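Local coordinates for protein VIN1 (Oscarella pearsei, PDB 6BFI) that binds actin filaments and may play a role in cell-cell adhesion, as a sponge member of the vinculin/alpha-catenin family, at residues 741-746 with 754-759; 731-736 with 761-766. All coordinates share one frame; numbering follows the deposited sequence.

Interaction 1. Residues 741-746 with 754-759; sequences RQIANA and TNLLQL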
loop_
_atom_site.group_PDB
_atom_site.type_symbol
_atom_site.label_atom_id
_atom_site.label_comp_id
_atom_site.label_asym_id
_atom_site.label_seq_id
_atom_site.Cartn_x
_atom_site.Cartn_y
_atom_site.Cartn_z
ATOM N N ARG A 741 -15.200 -10.377 -4.436
ATOM C CA ARG A 741 -14.220 -11.434 -4.665
ATOM C C ARG A 741 -14.473 -12.134 -5.994
ATOM O O ARG A 741 -13.524 -12.503 -6.697
ATOM C CB ARG A 741 -14.245 -12.433 -3.509
ATOM C CG ARG A 741 -13.282 -13.594 -3.676
ATOM C CD ARG A 741 -12.922 -14.214 -2.338
ATOM N NE ARG A 741 -12.018 -15.349 -2.492
ATOM C CZ ARG A 741 -11.335 -15.898 -1.493
ATOM N NH1 ARG A 741 -11.448 -15.412 -0.266
ATOM N NH2 ARG A 741 -10.535 -16.931 -1.724
ATOM N N GLN A 742 -15.745 -12.320 -6.359
ATOM C CA GLN A 742 -16.055 -12.859 -7.681
ATOM C C GLN A 742 -15.583 -11.925 -8.787
ATOM O O GLN A 742 -15.203 -12.387 -9.870
ATOM C CB GLN A 742 -17.555 -13.113 -7.816
ATOM C CG GLN A 742 -18.109 -14.146 -6.852
ATOM C CD GLN A 742 -19.606 -14.336 -7.007
ATOM O OE1 GLN A 742 -20.199 -13.893 -7.991
ATOM N NE2 GLN A 742 -20.225 -14.992 -6.033
ATOM N N ILE A 743 -15.606 -10.614 -8.540
ATOM C CA ILE A 743 -15.100 -9.665 -9.526
ATOM C C ILE A 743 -13.581 -9.743 -9.614
ATOM O O ILE A 743 -13.006 -9.732 -10.710
ATOM C CB ILE A 743 -15.581 -8.244 -9.185
ATOM C CG1 ILE A 743 -17.084 -8.128 -9.442
ATOM C CG2 ILE A 743 -14.807 -7.202 -9.979
ATOM C CD1 ILE A 743 -17.786 -7.172 -8.515
ATOM N N ALA A 744 -12.906 -9.831 -8.466
ATOM C CA ALA A 744 -11.450 -9.920 -8.472
ATOM C C ALA A 744 -10.966 -11.210 -9.118
ATOM O O ALA A 744 -9.903 -11.227 -9.747
ATOM C CB ALA A 744 -10.910 -9.806 -7.045
ATOM N N ASN A 745 -11.730 -12.296 -8.984
ATOM C CA ASN A 745 -11.283 -13.579 -9.518
ATOM C C ASN A 745 -11.264 -13.573 -11.042
ATOM O O ASN A 745 -10.328 -14.095 -11.659
ATOM C CB ASN A 745 -12.177 -14.702 -8.995
ATOM C CG ASN A 745 -11.601 -16.079 -9.264
ATOM O OD1 ASN A 745 -11.864 -16.683 -10.303
ATOM N ND2 ASN A 745 -10.810 -16.582 -8.323
ATOM N N ALA A 746 -12.283 -12.987 -11.668
ATOM C CA ALA A 746 -12.387 -12.954 -13.120
ATOM C C ALA A 746 -11.609 -11.803 -13.749
ATOM O O ALA A 746 -11.747 -11.564 -14.954
ATOM C CB ALA A 746 -13.857 -12.876 -13.540
ATOM N N THR A 754 -4.963 -7.167 -7.292
ATOM C CA THR A 754 -4.350 -6.937 -5.989
ATOM C C THR A 754 -4.951 -5.717 -5.303
ATOM O O THR A 754 -5.201 -5.737 -4.093
ATOM C CB THR A 754 -2.837 -6.775 -6.148
ATOM O OG1 THR A 754 -2.254 -8.030 -6.522
ATOM C CG2 THR A 754 -2.202 -6.292 -4.853
ATOM N N ASN A 755 -5.198 -4.647 -6.065
ATOM C CA ASN A 755 -5.777 -3.440 -5.482
ATOM C C ASN A 755 -7.107 -3.734 -4.800
ATOM O O ASN A 755 -7.390 -3.202 -3.719
ATOM C CB ASN A 755 -5.951 -2.372 -6.562
ATOM C CG ASN A 755 -6.490 -1.066 -6.009
ATOM O OD1 ASN A 755 -6.220 -0.706 -4.864
ATOM N ND2 ASN A 755 -7.259 -0.350 -6.822
ATOM N N LEU A 756 -7.934 -4.587 -5.408
ATOM C CA LEU A 756 -9.231 -4.906 -4.820
ATOM C C LEU A 756 -9.101 -5.892 -3.663
ATOM O O LEU A 756 -9.814 -5.771 -2.656
ATOM C CB LEU A 756 -10.169 -5.461 -5.894
ATOM C CG LEU A 756 -11.576 -5.865 -5.450
ATOM C CD1 LEU A 756 -12.321 -4.680 -4.846
ATOM C CD2 LEU A 756 -12.354 -6.455 -6.616
ATOM N N LEU A 757 -8.197 -6.869 -3.782
ATOM C CA LEU A 757 -8.062 -7.868 -2.724
ATOM C C LEU A 757 -7.480 -7.263 -1.452
ATOM O O LEU A 757 -7.870 -7.651 -0.342
ATOM C CB LEU A 757 -7.207 -9.038 -3.207
ATOM C CG LEU A 757 -7.915 -9.971 -4.190
ATOM C CD1 LEU A 757 -7.119 -11.247 -4.395
ATOM C CD2 LEU A 757 -9.322 -10.285 -3.707
ATOM N N GLN A 758 -6.547 -6.314 -1.588
ATOM C CA GLN A 758 -6.005 -5.635 -0.413
ATOM C C GLN A 758 -7.110 -4.977 0.402
ATOM O O GLN A 758 -7.053 -4.951 1.637
ATOM C CB GLN A 758 -4.970 -4.593 -0.835
ATOM C CG GLN A 758 -3.660 -5.169 -1.337
ATOM C CD GLN A 758 -2.664 -4.091 -1.716
ATOM O OE1 GLN A 758 -2.972 -2.899 -1.660
ATOM N NE2 GLN A 758 -1.462 -4.503 -2.103
ATOM N N LEU A 759 -8.127 -4.440 -0.274
ATOM C CA LEU A 759 -9.247 -3.823 0.427
ATOM C C LEU A 759 -10.209 -4.871 0.974
ATOM O O LEU A 759 -10.741 -4.708 2.078
ATOM C CB LEU A 759 -9.979 -2.857 -0.505
ATOM C CG LEU A 759 -9.123 -1.737 -1.100
ATOM C CD1 LEU A 759 -9.914 -0.960 -2.138
ATOM C CD2 LEU A 759 -8.610 -0.814 -0.007
#

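Interaction 2. Residues 731-736 with 761-766; sequences LNAQEL and DRIPTI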
loop_
_atom_site.group_PDB
_atom_site.type_symbol
_atom_site.label_atom_id
_atom_site.label_comp_id
_atom_site.label_asym_id
_atom_site.label_seq_id
_atom_site.Cartn_x
_atom_site.Cartn_y
_atom_site.Cartn_z
ATOM N N LEU A 731 -23.641 -8.795 7.829
ATOM C CA LEU A 731 -24.041 -9.733 6.782
ATOM C C LEU A 731 -23.934 -9.094 5.400
ATOM O O LEU A 731 -23.482 -9.736 4.439
ATOM C CB LEU A 731 -25.463 -10.227 7.047
ATOM C CG LEU A 731 -25.996 -11.348 6.154
ATOM C CD1 LEU A 731 -25.056 -12.542 6.175
ATOM C CD2 LEU A 731 -27.393 -11.756 6.598
ATOM N N ASN A 732 -24.335 -7.824 5.287
ATOM C CA ASN A 732 -24.166 -7.108 4.027
ATOM C C ASN A 732 -22.699 -7.039 3.621
ATOM O O ASN A 732 -22.369 -7.181 2.439
ATOM C CB ASN A 732 -24.757 -5.703 4.137
ATOM C CG ASN A 732 -26.123 -5.594 3.492
ATOM O OD1 ASN A 732 -26.814 -6.595 3.300
ATOM N ND2 ASN A 732 -26.517 -4.374 3.147
ATOM N N ALA A 733 -21.806 -6.825 4.590
ATOM C CA ALA A 733 -20.378 -6.819 4.288
ATOM C C ALA A 733 -19.893 -8.191 3.841
ATOM O O ALA A 733 -19.006 -8.283 2.984
ATOM C CB ALA A 733 -19.586 -6.346 5.506
ATOM N N GLN A 734 -20.459 -9.262 4.404
ATOM C CA GLN A 734 -20.132 -10.604 3.930
ATOM C C GLN A 734 -20.499 -10.764 2.460
ATOM O O GLN A 734 -19.670 -11.184 1.640
ATOM C CB GLN A 734 -20.850 -11.657 4.774
ATOM C CG GLN A 734 -20.463 -11.672 6.243
ATOM C CD GLN A 734 -21.164 -12.778 7.013
ATOM O OE1 GLN A 734 -21.885 -13.593 6.435
ATOM N NE2 GLN A 734 -20.958 -12.809 8.324
ATOM N N GLU A 735 -21.744 -10.426 2.107
ATOM C CA GLU A 735 -22.171 -10.559 0.717
ATOM C C GLU A 735 -21.334 -9.681 -0.208
ATOM O O GLU A 735 -20.983 -10.095 -1.322
ATOM C CB GLU A 735 -23.656 -10.221 0.593
ATOM C CG GLU A 735 -24.571 -11.264 1.215
ATOM C CD GLU A 735 -26.009 -10.795 1.318
ATOM O OE1 GLU A 735 -26.236 -9.569 1.345
ATOM O OE2 GLU A 735 -26.913 -11.657 1.373
ATOM N N LEU A 736 -20.995 -8.470 0.241
ATOM C CA LEU A 736 -20.141 -7.594 -0.554
ATOM C C LEU A 736 -18.774 -8.223 -0.789
ATOM O O LEU A 736 -18.220 -8.130 -1.891
ATOM C CB LEU A 736 -19.990 -6.238 0.133
ATOM C CG LEU A 736 -19.006 -5.271 -0.530
ATOM C CD1 LEU A 736 -19.555 -4.773 -1.860
ATOM C CD2 LEU A 736 -18.670 -4.107 0.391
ATOM N N ASP A 761 -9.508 -7.827 2.080
ATOM C CA ASP A 761 -8.954 -8.722 3.092
ATOM C C ASP A 761 -9.172 -8.229 4.517
ATOM O O ASP A 761 -9.114 -9.039 5.447
ATOM C CB ASP A 761 -7.462 -8.944 2.843
ATOM C CG ASP A 761 -7.202 -9.949 1.734
ATOM O OD1 ASP A 761 -8.046 -10.851 1.543
ATOM O OD2 ASP A 761 -6.159 -9.839 1.055
ATOM N N ARG A 762 -9.421 -6.936 4.722
ATOM C CA ARG A 762 -9.613 -6.413 6.068
ATOM C C ARG A 762 -11.080 -6.198 6.431
ATOM O O ARG A 762 -11.370 -5.827 7.571
ATOM C CB ARG A 762 -8.827 -5.107 6.249
ATOM C CG ARG A 762 -9.203 -3.972 5.310
ATOM C CD ARG A 762 -8.290 -2.770 5.548
ATOM N NE ARG A 762 -8.751 -1.558 4.874
ATOM C CZ ARG A 762 -8.253 -1.098 3.730
ATOM N NH1 ARG A 762 -7.268 -1.746 3.120
ATOM N NH2 ARG A 762 -8.738 0.016 3.197
ATOM N N ILE A 763 -12.008 -6.446 5.502
ATOM C CA ILE A 763 -13.431 -6.249 5.799
ATOM C C ILE A 763 -13.938 -7.169 6.907
ATOM O O ILE A 763 -14.630 -6.679 7.816
ATOM C CB ILE A 763 -14.260 -6.369 4.510
ATOM C CG1 ILE A 763 -13.928 -5.221 3.553
ATOM C CG2 ILE A 763 -15.749 -6.376 4.827
ATOM C CD1 ILE A 763 -14.784 -5.197 2.310
ATOM N N PRO A 764 -13.654 -8.482 6.903
ATOM C CA PRO A 764 -14.266 -9.346 7.933
ATOM C C PRO A 764 -13.933 -8.937 9.358
ATOM O O PRO A 764 -14.828 -8.917 10.216
ATOM C CB PRO A 764 -13.710 -10.739 7.594
ATOM C CG PRO A 764 -12.483 -10.480 6.795
ATOM C CD PRO A 764 -12.800 -9.267 5.993
ATOM N N THR A 765 -12.671 -8.602 9.640
ATOM C CA THR A 765 -12.318 -8.154 10.982
ATOM C C THR A 765 -13.012 -6.842 11.323
ATOM O O THR A 765 -13.411 -6.625 12.475
ATOM C CB THR A 765 -10.802 -8.008 11.115
ATOM O OG1 THR A 765 -10.282 -7.317 9.973
ATOM C CG2 THR A 765 -10.149 -9.373 11.223
ATOM N N ILE A 766 -13.169 -5.956 10.337
ATOM C CA ILE A 766 -13.910 -4.717 10.565
ATOM C C ILE A 766 -15.339 -5.020 10.988
ATOM O O ILE A 766 -15.864 -4.403 11.920
ATOM C CB ILE A 766 -13.886 -3.823 9.311
ATOM C CG1 ILE A 766 -12.473 -3.349 8.990
ATOM C CG2 ILE A 766 -14.773 -2.617 9.523
ATOM C CD1 ILE A 766 -12.380 -2.658 7.641
#

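Interaction 1. Residues 741-746 with 754-759
Leu756 and Ala744 carry most of this contact, with Leu757 completing it. The methyl CB of Ala744 points at the facing helix and is met there by one methyl of each leucine: Leu756 CD2 lies 3.7 Å from Ala744 CB, and Leu757 CD2 also comes to 3.7 Å from Ala744 CB. The two leucine methyls approach the alanine carbon from well-separated directions and clasp it. Leu756 gets there by holding CG anti to its backbone N (chi1 179°); its CD2 passes over Ala744 near the helix backbone, 3.9 Å from Ala744 N, and also reaches the flank of Ile743, at 4.2 Å from Ile743 CG2. Leu757 starts from the side of its helix, and a chi1 of -74° carries CG and CD2 across to the alanine. The contact is apolar throughout, mostly methyl against methyl. The small alanine is the nearest backbone partner of Leu756, with CA of Ala744 6.6 Å from CA of Leu756, and the two short helix axes come within 9.5 Å at 154°, an antiparallel arrangement. Helix 718-745 ends here, and Lys753, early in the returning helix, hydrogen-bonds through NZ to the carbonyl oxygens of both Ala744 and Asn745; its positive charge probably suits the negative end of the helix dipole. The contact is thus the closed end of a helical hairpin. Around it, Leu756 also touches Ser814 of helix 786-817, while Ile743 packs on Ile827 of the C-terminal segment and the backbone of Ala746 hydrogen-bonds with Arg822, so that helix 750-760 is covered by helix 786-817, and the end of helix 718-745 by the chain that follows that helix.

Interaction 2. Residues 731-736 with 761-766
Immediately before Ile763, the residue that meets Ala733 and Leu736, the carbonyl oxygen of Arg762 accepts two bonds from the first turn of helix 763-778. Thr765 OG1 donates to Arg762 O over 3.0 Å, arriving from above the carbonyl plane, 43° out of it, and the amide of Ile766 adds a weak bond to the same oxygen. Two residues on, the carbonyl of Pro764 is likewise gripped twice, by the hydroxyls of Ser767 and Thr768, so side chains reinforce the backbone bonding of this turn. The contact itself is apolar and depends on the two branches of Ile763. Its CG2, anti to the backbone N, abuts the methyl of Ala733, with Ile763 CG2 3.9 Å from Ala733 CB. The longer branch, set beside the backbone N by a chi1 of -66°, extends along the facing helix to Leu736, where Ile763 CD1 lies a looser 4.5 Å from Leu736 CD2. Ala733 and Leu736 are three residues apart, so both present their side chains on one face of helix 718-745, and the isoleucine spans them. All three touching residues are buried. Ile763 also touches Leu737, a turn beyond Ala733 on the same helix, and Thr806 of helix 786-817, while Leu736 packs on Met698 of helix 690-710: the contact joins neighbouring helices inside a four-helix arrangement.

In the fold
From the N terminus, helix 718-745 supplies the first side of both contacts: 731-736 to interaction 2, then 741-746 to interaction 1. The chain turns back, and helix 750-760 closes the short loop of interaction 1 after only seven intervening residues. Helix 763-778 follows and closes the wider loop of interaction 2, with 24 residues between its segments. Interaction 1 is thus nested within interaction 2, their centres about 13 Å apart along one returning hairpin. Helix 786-817 packs against both contacts, and helix 690-710 against interaction 2. This is consistent with the C-terminal helical bundle of the vinculin family, the tail through which vinculins bind F-actin.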